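Local coordinates for protein phytase (Debaryomyces castellii, PDB 2GFI) that probably hydrolyses the 3-phosphate of phytate (inositol hexakisphosphate) as a histidine acid phosphatase, releasing inorganic phosphate, at residues Phe161-Ser165 / Gly166-Gln170; Ala198-Gly201 / Ala202-Leu205; Ser438-Thr441 / Phe442-Tyr446. All blocks are in the same frame, centred on the assembly; numbering follows the deposited sequence.

Contact 1 (Phe161-Ser165 / Gly166-Gln170); sequences FTSNS and GRVYQ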
loop_
_atom_site.group_PDB
_atom_site.type_symbol
_atom_site.label_atom_id
_atom_site.label_comp_id
_atom_site.label_asym_id
_atom_site.label_seq_id
_atom_site.Cartn_x
_atom_site.Cartn_y
_atom_site.Cartn_z
ATOM N N PHE A 161 29.817 -19.165 7.218
ATOM C CA PHE A 161 30.343 -19.125 8.555
ATOM C C PHE A 161 29.160 -18.851 9.472
ATOM O O PHE A 161 28.379 -17.901 9.257
ATOM C CB PHE A 161 31.459 -18.074 8.670
ATOM C CG PHE A 161 32.527 -18.238 7.620
ATOM C CD1 PHE A 161 33.681 -18.956 7.896
ATOM C CD2 PHE A 161 32.329 -17.756 6.348
ATOM C CE1 PHE A 161 34.635 -19.161 6.923
ATOM C CE2 PHE A 161 33.269 -17.965 5.359
ATOM C CZ PHE A 161 34.438 -18.663 5.650
ATOM N N THR A 162 29.007 -19.725 10.456
ATOM C CA THR A 162 27.943 -19.616 11.403
ATOM C C THR A 162 28.433 -20.021 12.783
ATOM O O THR A 162 29.344 -20.827 12.888
ATOM C CB THR A 162 26.767 -20.515 10.970
ATOM O OG1 THR A 162 25.760 -20.445 11.982
ATOM C CG2 THR A 162 27.164 -21.950 10.956
ATOM N N SER A 163 27.838 -19.460 13.837
ATOM C CA SER A 163 28.101 -19.963 15.179
ATOM C C SER A 163 27.306 -21.251 15.371
ATOM O O SER A 163 26.512 -21.636 14.520
ATOM C CB SER A 163 27.775 -18.924 16.268
ATOM O OG SER A 163 26.434 -19.074 16.708
ATOM N N ASN A 164 27.554 -21.954 16.466
ATOM C CA ASN A 164 26.986 -23.274 16.630
ATOM C C ASN A 164 25.648 -23.247 17.358
ATOM O O ASN A 164 25.073 -24.301 17.679
ATOM C CB ASN A 164 27.989 -24.206 17.315
ATOM C CG ASN A 164 28.316 -23.777 18.719
ATOM O OD1 ASN A 164 28.631 -22.616 18.981
ATOM N ND2 ASN A 164 28.258 -24.717 19.634
ATOM N N SER A 165 25.152 -22.043 17.626
ATOM C CA SER A 165 23.775 -21.897 18.079
ATOM C C SER A 165 22.826 -22.517 17.050
ATOM O O SER A 165 22.982 -22.292 15.865
ATOM C CB SER A 165 23.456 -20.440 18.241
ATOM O OG SER A 165 22.058 -20.271 18.229
ATOM N N GLY A 166 21.867 -23.324 17.499
ATOM C CA GLY A 166 20.973 -24.036 16.596
ATOM C C GLY A 166 20.228 -23.105 15.632
ATOM O O GLY A 166 20.229 -23.323 14.405
ATOM N N ARG A 167 19.574 -22.089 16.191
ATOM C CA ARG A 167 18.801 -21.127 15.413
ATOM C C ARG A 167 19.714 -20.392 14.405
ATOM O O ARG A 167 19.306 -20.156 13.292
ATOM C CB ARG A 167 18.036 -20.134 16.342
ATOM C CG ARG A 167 18.931 -19.318 17.229
ATOM C CD ARG A 167 18.299 -18.111 17.958
ATOM N NE ARG A 167 17.891 -18.623 19.217
ATOM C CZ ARG A 167 18.241 -18.212 20.415
ATOM N NH1 ARG A 167 18.995 -17.161 20.644
ATOM N NH2 ARG A 167 17.743 -18.874 21.418
ATOM N N VAL A 168 20.942 -20.042 14.813
ATOM C CA VAL A 168 21.885 -19.321 13.967
ATOM C C VAL A 168 22.308 -20.229 12.805
ATOM O O VAL A 168 22.341 -19.833 11.615
ATOM C CB VAL A 168 23.133 -18.910 14.758
ATOM C CG1 VAL A 168 24.210 -18.426 13.853
ATOM C CG2 VAL A 168 22.820 -17.810 15.788
ATOM N N TYR A 169 22.626 -21.460 13.170
ATOM C CA TYR A 169 23.103 -22.417 12.236
ATOM C C TYR A 169 22.012 -22.692 11.212
ATOM O O TYR A 169 22.281 -22.808 10.006
ATOM C CB TYR A 169 23.504 -23.720 12.941
ATOM C CG TYR A 169 23.760 -24.813 11.935
ATOM C CD1 TYR A 169 24.989 -24.907 11.259
ATOM C CD2 TYR A 169 22.769 -25.719 11.620
ATOM C CE1 TYR A 169 25.215 -25.905 10.301
ATOM C CE2 TYR A 169 22.979 -26.686 10.678
ATOM C CZ TYR A 169 24.200 -26.780 10.041
ATOM O OH TYR A 169 24.353 -27.778 9.127
ATOM N N GLN A 170 20.785 -22.813 11.698
ATOM C CA GLN A 170 19.670 -23.119 10.815
ATOM C C GLN A 170 19.420 -21.950 9.864
ATOM O O GLN A 170 19.209 -22.138 8.691
ATOM C CB GLN A 170 18.410 -23.490 11.604
ATOM C CG GLN A 170 17.321 -23.987 10.707
ATOM C CD GLN A 170 16.222 -24.659 11.470
ATOM O OE1 GLN A 170 15.720 -24.096 12.440
ATOM N NE2 GLN A 170 15.814 -25.861 11.020
#
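Thr162, on strand 158-163, and Val168, in the first turn of helix 166-180, meet side by side, their side chains sliding past one another in opposite directions. Followed outward from its CB, Thr162 splits into two arms with different tasks. Thr162 OG1, turned anti to the backbone N (chi1 176°), gives its hydrogen to Ser163 O at 2.9 Å, on a lone pair in the carbonyl plane. Thr162 OG1 also lies 3.2 Å from Val168 CG1 and 3.3 Å from Tyr169 CA, so its remaining surroundings across the contact are hydrocarbon. Thr162 CG2 reaches the Tyr169 ring at its edge, 3.7 Å from Tyr169 CD1 and near the ring plane.

Val168 completes the packing with its other methyl: Val168 CG2 rests 3.5 Å from Ser165 OG, while CG1 also approaches Ser163 OG. Both hydroxyls have stronger partners, Ser165 OG with Ser458 O and Ser163 OG with Glu196. Ser165 occupies the N-cap position, and its carbonyl starts the helical ladder: Tyr169 N donates to Ser165 O at 2.8 Å, with an N-H...O angle of 160°. Gln170 N repeats the step to Gly166 O.

Arg167, the second residue of the helix, passes Ser165 OG at its CG and bends at chi3 (93°). Its guanidinium forms a salt bridge with Glu119, and the side chain touches His70, the predicted nucleophile. This tight strand-to-helix turn opens the beta-alpha-beta unit of strand 158-163, helix 166-180 and strand 189-194, and brings an arginine beside that nucleophile, consistent with the active-site arginines of histidine acid phosphatases.

Contact 2 (Ala198-Gly201 / Ala202-Leu205); sequences ADMG and ANSL. With NAG (2-acetamido-2-deoxy-beta-D-glucopyranose), chain D.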
loop_
_atom_site.group_PDB
_atom_site.type_symbol
_atom_site.label_atom_id
_atom_site.label_comp_id
_atom_site.label_asym_id
_atom_site.label_seq_id
_atom_site.Cartn_x
_atom_site.Cartn_y
_atom_site.Cartn_z
ATOM N N ALA A 198 34.123 -19.956 24.827
ATOM C CA ALA A 198 35.055 -18.933 25.233
ATOM C C ALA A 198 36.504 -19.234 24.831
ATOM O O ALA A 198 37.290 -18.301 24.642
ATOM C CB ALA A 198 34.951 -18.715 26.731
ATOM N N ASP A 199 36.865 -20.514 24.676
ATOM C CA ASP A 199 38.264 -20.851 24.322
ATOM C C ASP A 199 38.597 -20.490 22.872
ATOM O O ASP A 199 39.739 -20.656 22.420
ATOM C CB ASP A 199 38.629 -22.320 24.651
ATOM C CG ASP A 199 37.735 -23.340 23.945
ATOM O OD1 ASP A 199 36.992 -22.978 23.002
ATOM O OD2 ASP A 199 37.717 -24.551 24.263
ATOM N N MET A 200 37.589 -20.010 22.140
ATOM C CA MET A 200 37.765 -19.618 20.744
ATOM C C MET A 200 38.414 -18.247 20.703
ATOM O O MET A 200 38.955 -17.840 19.681
ATOM C CB MET A 200 36.420 -19.602 20.012
ATOM C CG MET A 200 35.838 -21.007 19.722
ATOM S SD MET A 200 36.961 -22.072 18.769
ATOM C CE MET A 200 36.623 -21.572 17.074
ATOM N N GLY A 201 38.382 -17.547 21.834
ATOM C CA GLY A 201 38.861 -16.181 21.912
ATOM C C GLY A 201 38.246 -15.342 20.798
ATOM O O GLY A 201 37.016 -15.378 20.566
ATOM N N ALA A 202 39.114 -14.632 20.090
ATOM C CA ALA A 202 38.726 -13.724 19.053
ATOM C C ALA A 202 38.437 -14.449 17.741
ATOM O O ALA A 202 37.889 -13.851 16.799
ATOM C CB ALA A 202 39.808 -12.670 18.855
ATOM N N ASN A 203 38.792 -15.728 17.667
ATOM C CA ASN A 203 38.556 -16.491 16.451
ATOM C C ASN A 203 37.170 -17.104 16.502
ATOM O O ASN A 203 37.005 -18.311 16.654
ATOM C CB ASN A 203 39.611 -17.562 16.234
ATOM C CG ASN A 203 39.421 -18.257 14.925
ATOM O OD1 ASN A 203 39.136 -17.606 13.912
ATOM N ND2 ASN A 203 39.521 -19.579 14.928
ATOM N N SER A 204 36.177 -16.237 16.367
ATOM C CA SER A 204 34.824 -16.494 16.872
ATOM C C SER A 204 33.862 -15.556 16.163
ATOM O O SER A 204 34.221 -14.431 15.826
ATOM C CB SER A 204 34.790 -16.173 18.359
ATOM O OG SER A 204 33.548 -16.502 18.927
ATOM N N LEU A 205 32.649 -16.035 15.931
ATOM C CA LEU A 205 31.543 -15.161 15.516
ATOM C C LEU A 205 30.841 -14.599 16.742
ATOM O O LEU A 205 29.970 -13.752 16.632
ATOM C CB LEU A 205 30.575 -15.906 14.594
ATOM C CG LEU A 205 31.065 -16.018 13.158
ATOM C CD1 LEU A 205 30.206 -16.957 12.378
ATOM C CD2 LEU A 205 31.222 -14.624 12.461
HETATM C C1 NAG D . 41.335 -20.087 26.746
HETATM C C2 NAG D . 42.385 -19.961 27.868
HETATM C C3 NAG D . 42.050 -20.726 29.157
HETATM C C4 NAG D . 40.549 -20.663 29.491
HETATM C C5 NAG D . 39.783 -21.089 28.228
HETATM C C6 NAG D . 38.294 -21.402 28.444
HETATM C C7 NAG D . 44.708 -19.590 27.285
HETATM C C8 NAG D . 45.923 -20.060 26.533
HETATM N N2 NAG D . 43.675 -20.430 27.394
HETATM O O3 NAG D . 42.852 -20.226 30.214
HETATM O O4 NAG D . 40.219 -21.475 30.606
HETATM O O5 NAG D . 40.001 -20.086 27.244
HETATM O O6 NAG D . 37.585 -20.286 28.936
HETATM O O7 NAG D . 44.686 -18.466 27.773
#
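With CG anti to the carbonyl carbon, the Met200 side chain makes two bends, at chi2 (-57°) and chi3 (-84°), that bring Met200 CE to 3.3 Å from Asn203 O. Asn203 answers with an extended first torsion, its CG anti to the backbone N, which carries its amide across the methionine chain at a slant; Met200 CE is 4.1 Å from Asn203 ND2. Nearer the backbone, Met200 CB faces Ser204 CB, and Ser204 CB also lies 3.2 Å from Gly201 O.

The chain here makes a type II' beta turn from Met200 to Asn203. Asn203 N donates to Met200 O at 2.9 Å, a bent bond whose donor is tilted 33° from the carbonyl plane. Gly201 has the positive phi expected at the second position of such a turn. Asn203 is in turn the centre of an inverse gamma turn, so one reversal runs directly into another.

The amide of Asn203 is engaged at both ends: ND2 bonds to Tyr451 OH, and OD1 accepts from the backbone N atoms of Thr441 and Phe442. A sugar of an attached glycan touches the loop, its O5 being 3.5 Å from Asp199 CA. The chemistry thus implies a division of labour, in which a backbone turn and a folded methionine shape the loop while one buried asparagine amide ties it to the C-terminal region.

Contact 3 (Ser438-Thr441 / Phe442-Tyr446); sequences SAVT and FYWDY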
loop_
_atom_site.group_PDB
_atom_site.type_symbol
_atom_site.label_atom_id
_atom_site.label_comp_id
_atom_site.label_asym_id
_atom_site.label_seq_id
_atom_site.Cartn_x
_atom_site.Cartn_y
_atom_site.Cartn_z
ATOM N N SER A 438 43.928 -14.591 19.183
ATOM C CA SER A 438 44.000 -13.158 19.411
ATOM C C SER A 438 43.293 -12.410 18.288
ATOM O O SER A 438 42.989 -11.222 18.410
ATOM C CB SER A 438 45.458 -12.691 19.508
ATOM O OG SER A 438 46.109 -12.861 18.265
ATOM N N ALA A 439 43.040 -13.125 17.197
ATOM C CA ALA A 439 42.449 -12.544 16.012
ATOM C C ALA A 439 41.596 -13.598 15.324
ATOM O O ALA A 439 41.705 -14.797 15.626
ATOM C CB ALA A 439 43.555 -12.014 15.071
ATOM N N VAL A 440 40.718 -13.134 14.425
ATOM C CA VAL A 440 39.947 -14.011 13.556
ATOM C C VAL A 440 40.895 -14.565 12.502
ATOM O O VAL A 440 41.658 -13.809 11.868
ATOM C CB VAL A 440 38.756 -13.255 12.844
ATOM C CG1 VAL A 440 38.182 -14.070 11.639
ATOM C CG2 VAL A 440 37.669 -12.871 13.834
ATOM N N THR A 441 40.831 -15.880 12.332
ATOM C CA THR A 441 41.493 -16.560 11.243
ATOM C C THR A 441 40.525 -17.451 10.487
ATOM O O THR A 441 40.871 -17.941 9.414
ATOM C CB THR A 441 42.722 -17.413 11.746
ATOM O OG1 THR A 441 42.286 -18.441 12.651
ATOM C CG2 THR A 441 43.718 -16.539 12.576
ATOM N N PHE A 442 39.322 -17.684 11.031
ATOM C CA PHE A 442 38.421 -18.689 10.435
ATOM C C PHE A 442 38.050 -18.395 8.970
ATOM O O PHE A 442 37.781 -19.322 8.229
ATOM C CB PHE A 442 37.187 -19.012 11.330
ATOM C CG PHE A 442 36.247 -17.844 11.542
ATOM C CD1 PHE A 442 35.373 -17.439 10.534
ATOM C CD2 PHE A 442 36.267 -17.130 12.741
ATOM C CE1 PHE A 442 34.525 -16.356 10.723
ATOM C CE2 PHE A 442 35.424 -16.022 12.946
ATOM C CZ PHE A 442 34.545 -15.639 11.915
ATOM N N TYR A 443 38.034 -17.124 8.542
ATOM C CA TYR A 443 37.749 -16.824 7.116
ATOM C C TYR A 443 38.860 -17.322 6.174
ATOM O O TYR A 443 38.613 -17.537 4.974
ATOM C CB TYR A 443 37.453 -15.331 6.830
ATOM C CG TYR A 443 36.252 -14.737 7.555
ATOM C CD1 TYR A 443 34.955 -15.143 7.251
ATOM C CD2 TYR A 443 36.423 -13.756 8.538
ATOM C CE1 TYR A 443 33.864 -14.602 7.909
ATOM C CE2 TYR A 443 35.330 -13.213 9.216
ATOM C CZ TYR A 443 34.059 -13.645 8.892
ATOM O OH TYR A 443 32.975 -13.134 9.553
ATOM N N TRP A 444 40.069 -17.507 6.715
ATOM C CA TRP A 444 41.211 -17.938 5.911
ATOM C C TRP A 444 41.679 -19.383 6.152
ATOM O O TRP A 444 42.121 -20.072 5.225
ATOM C CB TRP A 444 42.365 -16.947 6.095
ATOM C CG TRP A 444 41.920 -15.572 5.746
ATOM C CD1 TRP A 444 41.845 -15.018 4.492
ATOM C CD2 TRP A 444 41.443 -14.579 6.653
ATOM N NE1 TRP A 444 41.361 -13.728 4.570
ATOM C CE2 TRP A 444 41.102 -13.433 5.886
ATOM C CE3 TRP A 444 41.273 -14.531 8.039
ATOM C CZ2 TRP A 444 40.592 -12.266 6.465
ATOM C CZ3 TRP A 444 40.770 -13.382 8.602
ATOM C CH2 TRP A 444 40.433 -12.258 7.814
ATOM N N ASP A 445 41.568 -19.863 7.376
ATOM C CA ASP A 445 42.104 -21.177 7.682
ATOM C C ASP A 445 41.038 -22.240 7.794
ATOM O O ASP A 445 41.305 -23.316 8.330
ATOM C CB ASP A 445 42.920 -21.114 8.974
ATOM C CG ASP A 445 42.073 -20.811 10.210
ATOM O OD1 ASP A 445 40.808 -20.894 10.161
ATOM O OD2 ASP A 445 42.603 -20.491 11.289
ATOM N N TYR A 446 39.826 -21.941 7.316
ATOM C CA TYR A 446 38.687 -22.865 7.442
ATOM C C TYR A 446 38.822 -24.114 6.552
ATOM O O TYR A 446 38.128 -25.132 6.759
ATOM C CB TYR A 446 37.348 -22.155 7.170
ATOM C CG TYR A 446 37.113 -21.806 5.711
ATOM C CD1 TYR A 446 36.527 -22.716 4.824
ATOM C CD2 TYR A 446 37.483 -20.561 5.220
ATOM C CE1 TYR A 446 36.324 -22.381 3.488
ATOM C CE2 TYR A 446 37.275 -20.215 3.902
ATOM C CZ TYR A 446 36.716 -21.117 3.039
ATOM O OH TYR A 446 36.569 -20.724 1.719
#
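A single helical turn in the region of 442-445 is gathered round the carbonyl of Thr441. Thr441 O accepts from two backbone donors: Asp445 N at 2.9 Å, nearly in line with the C=O bond, and Trp444 N at 2.8 Å, from above the carbonyl plane. The polar side chains close the same turn, for Thr441 OG1 lies very close to Asp445 OD2, at 2.5 Å, a hydrogen bond whose short length is doubtful at this resolution. The other carboxylate oxygen, OD1, is bonded to Tyr451 OH.

Two residues ahead of the helical turn, Val440 supplies the apolar half. With CG1 anti to the backbone N (chi1 164°), this methyl enters a cluster of three aromatic residues. Val440 CG1 sits over one face of Phe442 in a CH-pi contact, 3.9 Å from the ring centroid and 21° off the normal, and also lies 3.6 Å from Tyr443 CD2. Phe442 CE1 covers a face of Tyr443, whose OH reaches Ser329 OG on strand 326-331. Against helix 302-318, Trp444 packs on Glu315 and Leu316; its indole meets the loop edge-on, with Trp444 CZ3 3.4 Å from Val440 O.

Overall arrangement
Contacts 1 and 2 are mostly buried, while contact 3 is only partly so; contact 1 lies deepest, its centre about 14 Å from the chain centre, against 21 and 24 Å for the others. It alone reaches the predicted active site, joining a strand of the central sheet to the helix that follows it. Contacts 2 and 3 lie farther out, in a loop and in a loop running into a short helix, with sugars close by. Leu205 and Phe161 tie the three together, through packing on 161-163 and edge-to-face rings. Contact 1 pairs an N-cap with hydroxyl-methyl packing, contact 2 a backbone turn with a buried amide, contact 3 an aromatic cluster with a carbonyl gripped by two N-H groups.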